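Local structure of putative aldolase (Bacteroides vulgatus ATCC 8482, 3DXI) at residues 80-85 with 117-122; 111-116 with 132-137. The protein is a putative aldolase of unknown function that folds into a closed eight-stranded parallel beta-alpha barrel of the TIM-barrel type. All blocks are in the same frame, centred on the assembly; numbering follows the deposited sequence.

Contact 1: 80-85 with 117-122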
loop_
_atom_site.group_PDB
_atom_site.type_symbol
_atom_site.label_atom_id
_atom_site.label_comp_id
_atom_site.label_asym_id
_atom_site.label_seq_id
_atom_site.Cartn_x
_atom_site.Cartn_y
_atom_site.Cartn_z
ATOM N N LEU A 80 -13.079 -19.315 16.125
ATOM C CA LEU A 80 -13.231 -20.759 16.000
ATOM C C LEU A 80 -13.213 -21.084 14.512
ATOM O O LEU A 80 -13.830 -20.375 13.715
ATOM C CB LEU A 80 -14.575 -21.224 16.561
ATOM C CG LEU A 80 -14.872 -21.163 18.057
ATOM C CD1 LEU A 80 -16.306 -21.623 18.294
ATOM C CD2 LEU A 80 -13.887 -22.049 18.814
ATOM N N ASN A 81 -12.505 -22.142 14.134
ATOM C CA ASN A 81 -12.469 -22.565 12.740
ATOM C C ASN A 81 -13.662 -23.513 12.548
ATOM O O ASN A 81 -13.691 -24.606 13.116
ATOM C CB ASN A 81 -11.158 -23.296 12.429
ATOM C CG ASN A 81 -9.957 -22.356 12.361
ATOM O OD1 ASN A 81 -8.842 -22.731 12.729
ATOM N ND2 ASN A 81 -10.177 -21.142 11.872
ATOM N N GLU A 82 -14.641 -23.083 11.753
ATOM C CA GLU A 82 -15.850 -23.865 11.489
ATOM C C GLU A 82 -15.574 -25.307 11.037
ATOM O O GLU A 82 -16.197 -26.247 11.531
ATOM C CB GLU A 82 -16.702 -23.143 10.438
ATOM C CG GLU A 82 -18.136 -23.631 10.293
ATOM C CD GLU A 82 -18.243 -24.942 9.544
ATOM O OE1 GLU A 82 -17.515 -25.125 8.541
ATOM O OE2 GLU A 82 -19.068 -25.785 9.950
ATOM N N LYS A 83 -14.642 -25.482 10.108
ATOM C CA LYS A 83 -14.319 -26.814 9.602
ATOM C C LYS A 83 -13.800 -27.772 10.677
ATOM O O LYS A 83 -13.759 -28.983 10.463
ATOM C CB LYS A 83 -13.282 -26.718 8.478
ATOM C CG LYS A 83 -11.919 -26.227 8.931
ATOM C CD LYS A 83 -10.939 -26.206 7.771
ATOM C CE LYS A 83 -9.545 -25.810 8.234
ATOM N NZ LYS A 83 -8.587 -25.752 7.097
ATOM N N ASN A 84 -13.401 -27.234 11.825
ATOM C CA ASN A 84 -12.882 -28.060 12.914
ATOM C C ASN A 84 -13.814 -28.101 14.109
ATOM O O ASN A 84 -13.470 -28.669 15.139
ATOM C CB ASN A 84 -11.533 -27.529 13.408
ATOM C CG ASN A 84 -10.457 -27.593 12.357
ATOM O OD1 ASN A 84 -10.359 -28.569 11.620
ATOM N ND2 ASN A 84 -9.622 -26.555 12.291
ATOM N N THR A 85 -14.993 -27.508 13.983
ATOM C CA THR A 85 -15.907 -27.461 15.114
ATOM C C THR A 85 -17.319 -27.967 14.839
ATOM O O THR A 85 -17.967 -27.557 13.874
ATOM C CB THR A 85 -16.002 -26.015 15.646
ATOM O OG1 THR A 85 -14.688 -25.525 15.930
ATOM C CG2 THR A 85 -16.840 -25.955 16.904
ATOM N N ILE A 117 -24.297 -21.918 10.238
ATOM C CA ILE A 117 -25.483 -21.302 10.835
ATOM C C ILE A 117 -25.986 -22.136 12.011
ATOM O O ILE A 117 -26.494 -21.598 12.996
ATOM C CB ILE A 117 -26.620 -21.130 9.789
ATOM C CG1 ILE A 117 -26.199 -20.092 8.746
ATOM C CG2 ILE A 117 -27.925 -20.710 10.487
ATOM C CD1 ILE A 117 -27.170 -19.927 7.595
ATOM N N VAL A 118 -25.839 -23.453 11.895
ATOM C CA VAL A 118 -26.242 -24.376 12.947
ATOM C C VAL A 118 -25.347 -24.122 14.157
ATOM O O VAL A 118 -25.807 -24.077 15.297
ATOM C CB VAL A 118 -26.059 -25.847 12.496
ATOM C CG1 VAL A 118 -26.275 -26.784 13.678
ATOM C CG2 VAL A 118 -27.024 -26.171 11.348
ATOM N N LEU A 119 -24.056 -23.962 13.893
ATOM C CA LEU A 119 -23.078 -23.709 14.943
ATOM C C LEU A 119 -23.386 -22.364 15.601
ATOM O O LEU A 119 -23.489 -22.266 16.831
ATOM C CB LEU A 119 -21.673 -23.693 14.336
ATOM C CG LEU A 119 -20.464 -23.711 15.271
ATOM C CD1 LEU A 119 -20.463 -25.000 16.083
ATOM C CD2 LEU A 119 -19.186 -23.602 14.442
ATOM N N ALA A 120 -23.546 -21.336 14.770
ATOM C CA ALA A 120 -23.839 -19.983 15.246
ATOM C C ALA A 120 -25.052 -19.962 16.160
ATOM O O ALA A 120 -25.025 -19.349 17.223
ATOM C CB ALA A 120 -24.065 -19.055 14.068
ATOM N N LYS A 121 -26.119 -20.633 15.735
ATOM C CA LYS A 121 -27.349 -20.697 16.509
ATOM C C LYS A 121 -27.068 -21.221 17.914
ATOM O O LYS A 121 -27.561 -20.670 18.901
ATOM C CB LYS A 121 -28.357 -21.602 15.797
ATOM C CG LYS A 121 -29.794 -21.402 16.228
ATOM C CD LYS A 121 -30.740 -21.984 15.183
ATOM C CE LYS A 121 -32.180 -21.559 15.433
ATOM N NZ LYS A 121 -33.044 -21.875 14.258
ATOM N N ALA A 122 -26.265 -22.280 18.006
ATOM C CA ALA A 122 -25.919 -22.862 19.301
ATOM C C ALA A 122 -25.081 -21.897 20.150
ATOM O O ALA A 122 -25.278 -21.786 21.358
ATOM C CB ALA A 122 -25.162 -24.176 19.098
#
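Glu82 brings the one flat group among the side chains that touch here, and it is the stem rather than the carboxylate that meets Leu119: Glu82 CG lies 4.3 Å from Leu119 CD2, whereas the carboxylate carbon Glu82 CD is 5.2 Å from the same methyl. Neither face nor edge of the carboxylate is therefore used across this contact. Its OE1 forms a salt bridge with Arg115, one turn before Leu119 on the helix.

The rest is aliphatic and centres on Thr85. With CG2 trans to the backbone N of Thr85, this methyl is sent toward the helix and faces both branches of the leucine, 3.8 Å from Leu119 CD1 and 4.1 Å from Leu119 CD2. The two side chains meet at about a right angle. Thr85 thus presents carbon to the helix, while its hydroxyl turns back into its own loop, OG1 standing 3.1 Å from Asn81 O. The short 3-10 turn after the strand sets this up: Asn84 N donates to Asn81 O and Thr85 N to Glu82 O, which doubles the chain back so that Glu82 and Thr85 can reach one leucine together.

Around this junction, Leu90 of helix 90-94 packs on Thr85, Leu119 and Ala122, and Leu93 adds to Thr85. Strand 75-81 pairs in parallel with 103-108, where Ile106 and Ile108 touch Glu82. Leu119 thus sits where helix 113-124 meets both helix 90-94 and the turn that follows strand 75-81, in the outer layer of the barrel.

Contact 2: 111-116 with 132-137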
loop_
_atom_site.group_PDB
_atom_site.type_symbol
_atom_site.label_atom_id
_atom_site.label_comp_id
_atom_site.label_asym_id
_atom_site.label_seq_id
_atom_site.Cartn_x
_atom_site.Cartn_y
_atom_site.Cartn_z
ATOM N N GLN A 111 -18.858 -22.360 1.300
ATOM C CA GLN A 111 -19.389 -23.671 0.938
ATOM C C GLN A 111 -20.119 -24.328 2.119
ATOM O O GLN A 111 -21.039 -25.127 1.925
ATOM C CB GLN A 111 -18.231 -24.562 0.484
ATOM C CG GLN A 111 -18.539 -26.048 0.405
ATOM C CD GLN A 111 -18.816 -26.519 -1.004
ATOM O OE1 GLN A 111 -18.093 -26.177 -1.943
ATOM N NE2 GLN A 111 -19.856 -27.324 -1.159
ATOM N N ASN A 112 -19.707 -23.972 3.334
ATOM C CA ASN A 112 -20.276 -24.523 4.566
ATOM C C ASN A 112 -21.115 -23.526 5.371
ATOM O O ASN A 112 -21.272 -23.680 6.583
ATOM C CB ASN A 112 -19.138 -25.032 5.452
ATOM C CG ASN A 112 -18.227 -25.990 4.727
ATOM O OD1 ASN A 112 -17.002 -25.864 4.786
ATOM N ND2 ASN A 112 -18.816 -26.956 4.035
ATOM N N ILE A 113 -21.656 -22.512 4.708
ATOM C CA ILE A 113 -22.453 -21.504 5.398
ATOM C C ILE A 113 -23.629 -22.093 6.192
ATOM O O ILE A 113 -23.855 -21.710 7.341
ATOM C CB ILE A 113 -22.967 -20.424 4.396
ATOM C CG1 ILE A 113 -23.512 -19.214 5.159
ATOM C CG2 ILE A 113 -24.021 -21.010 3.475
ATOM C CD1 ILE A 113 -22.449 -18.479 5.961
ATOM N N ASP A 114 -24.367 -23.030 5.596
ATOM C CA ASP A 114 -25.506 -23.626 6.289
ATOM C C ASP A 114 -25.099 -24.382 7.550
ATOM O O ASP A 114 -25.797 -24.333 8.559
ATOM C CB ASP A 114 -26.293 -24.564 5.363
ATOM C CG ASP A 114 -27.114 -23.814 4.320
ATOM O OD1 ASP A 114 -27.686 -22.752 4.647
ATOM O OD2 ASP A 114 -27.206 -24.297 3.171
ATOM N N ARG A 115 -23.970 -25.084 7.497
ATOM C CA ARG A 115 -23.495 -25.830 8.657
ATOM C C ARG A 115 -23.034 -24.835 9.724
ATOM O O ARG A 115 -23.200 -25.067 10.923
ATOM C CB ARG A 115 -22.332 -26.742 8.257
ATOM C CG ARG A 115 -21.972 -27.786 9.297
ATOM C CD ARG A 115 -20.499 -28.149 9.200
ATOM N NE ARG A 115 -20.131 -28.656 7.888
ATOM C CZ ARG A 115 -18.921 -28.531 7.349
ATOM N NH1 ARG A 115 -17.953 -27.903 8.004
ATOM N NH2 ARG A 115 -18.670 -29.056 6.158
ATOM N N ALA A 116 -22.460 -23.722 9.278
ATOM C CA ALA A 116 -21.984 -22.690 10.197
ATOM C C ALA A 116 -23.155 -22.021 10.918
ATOM O O ALA A 116 -23.025 -21.608 12.074
ATOM C CB ALA A 116 -21.163 -21.643 9.438
ATOM N N PHE A 132 -19.548 -13.793 11.825
ATOM C CA PHE A 132 -19.281 -14.678 10.697
ATOM C C PHE A 132 -18.148 -14.063 9.871
ATOM O O PHE A 132 -18.306 -12.969 9.325
ATOM C CB PHE A 132 -20.503 -14.807 9.765
ATOM C CG PHE A 132 -21.626 -15.656 10.304
ATOM C CD1 PHE A 132 -22.216 -16.629 9.497
ATOM C CD2 PHE A 132 -22.141 -15.448 11.577
ATOM C CE1 PHE A 132 -23.303 -17.377 9.951
ATOM C CE2 PHE A 132 -23.226 -16.191 12.040
ATOM C CZ PHE A 132 -23.809 -17.155 11.228
ATOM N N ASN A 133 -17.011 -14.747 9.795
ATOM C CA ASN A 133 -15.899 -14.269 8.978
ATOM C C ASN A 133 -15.870 -15.200 7.773
ATOM O O ASN A 133 -15.195 -16.232 7.783
ATOM C CB ASN A 133 -14.582 -14.330 9.758
ATOM C CG ASN A 133 -14.297 -13.039 10.525
ATOM O OD1 ASN A 133 -15.179 -12.491 11.198
ATOM N ND2 ASN A 133 -13.061 -12.551 10.428
ATOM N N VAL A 134 -16.634 -14.836 6.746
ATOM C CA VAL A 134 -16.748 -15.644 5.533
ATOM C C VAL A 134 -15.651 -15.370 4.512
ATOM O O VAL A 134 -15.470 -14.247 4.052
ATOM C CB VAL A 134 -18.132 -15.445 4.878
ATOM C CG1 VAL A 134 -18.278 -16.362 3.657
ATOM C CG2 VAL A 134 -19.230 -15.730 5.909
HETATM N N MSE A 135 -14.932 -16.428 4.156
HETATM C CA MSE A 135 -13.820 -16.349 3.218
HETATM C C MSE A 135 -14.222 -16.295 1.752
HETATM O O MSE A 135 -15.377 -16.512 1.399
HETATM C CB MSE A 135 -12.902 -17.551 3.428
HETATM C CG MSE A 135 -12.674 -17.877 4.889
HETATM SE SE MSE A 135 -11.574 -19.442 5.193
HETATM C CE MSE A 135 -12.404 -20.686 3.978
ATOM N N TYR A 136 -13.233 -15.995 0.912
ATOM C CA TYR A 136 -13.386 -15.921 -0.535
ATOM C C TYR A 136 -14.523 -15.046 -1.046
ATOM O O TYR A 136 -15.335 -15.494 -1.853
ATOM C CB TYR A 136 -13.546 -17.327 -1.112
ATOM C CG TYR A 136 -12.656 -18.355 -0.457
ATOM C CD1 TYR A 136 -11.277 -18.160 -0.356
ATOM C CD2 TYR A 136 -13.195 -19.522 0.073
ATOM C CE1 TYR A 136 -10.458 -19.108 0.264
ATOM C CE2 TYR A 136 -12.394 -20.468 0.685
ATOM C CZ TYR A 136 -11.029 -20.260 0.780
ATOM O OH TYR A 136 -10.244 -21.210 1.395
HETATM N N MSE A 137 -14.572 -13.798 -0.600
HETATM C CA MSE A 137 -15.619 -12.895 -1.052
HETATM C C MSE A 137 -15.500 -12.679 -2.565
HETATM O O MSE A 137 -16.435 -12.215 -3.206
HETATM C CB MSE A 137 -15.514 -11.558 -0.315
HETATM C CG MSE A 137 -14.249 -10.766 -0.613
HETATM SE SE MSE A 137 -14.038 -9.246 0.586
HETATM C CE MSE A 137 -15.370 -8.081 -0.207
#
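Ile113 and Phe132 carry the apolar part of this contact, joined by Val134. The terminal methyl of Ile113 comes in at the edge of the phenyl ring, in its plane, with Ile113 CD1 4.0 Å from Phe132 CD1, so neither ring face is used by the isoleucine. Ile113 CD1 also lies 4.2 Å from Val134 CG2, and so bridges two residues on the helix-facing side of the strand. Although the CB of Ile113 does not aim straight at the strand, CG1 is trans to the backbone N (chi1 -167°) and the chain then bends at chi2 65°, bringing its end across. The Ile113 and Phe132 side chains cross at roughly a right angle. Within the helical segment, Asn112 CB packs 3.9 Å above the guanidinium plane of Arg115, over its centre.

The polar interactions stay within each segment or go to other parts of the fold. Asn112 occupies the N-cap position: its backbone O accepts from Ala116 N (2.9 Å), while its side chain makes no capping bond. On the strand side, backbone bonds tie Phe132 to Leu159 and Cys161, and Asn133 to Ile106 and Ile108.

This is the sheet-facing side of the helix in the beta-alpha-beta unit 103-108, 113-124, 129-134. Only apolar side chains meet between the two segments, one pair aliphatic-aromatic and one aliphatic-aliphatic. Dispersion and burial of apolar surface account for the contact, and the polar backbone of the strand is paired with neighbouring strands.

Overall arrangement
Contacts 1 and 2 share helix 113-124 and reach the same barrel sheet, their centres about 10 Å apart and on the same side of the chain's centre. Contact 1 joins the helix to the turn after strand 75-81, and contact 2 joins it to strand 129-134. They touch directly: Glu82 OE1 lies 2.9 Å from Arg115 NH1, Glu82 CG is 3.7 Å from Ala116 CB, and Ala120 CB packs 3.4 Å from Phe132 CZ. One helix packs against the turn after one neighbour of strand 103-108 and against the other neighbour, 129-134, as expected of a beta-alpha barrel. The centre of contact 1 is about 16 Å from the chain's centre, that of contact 2 about 14 Å.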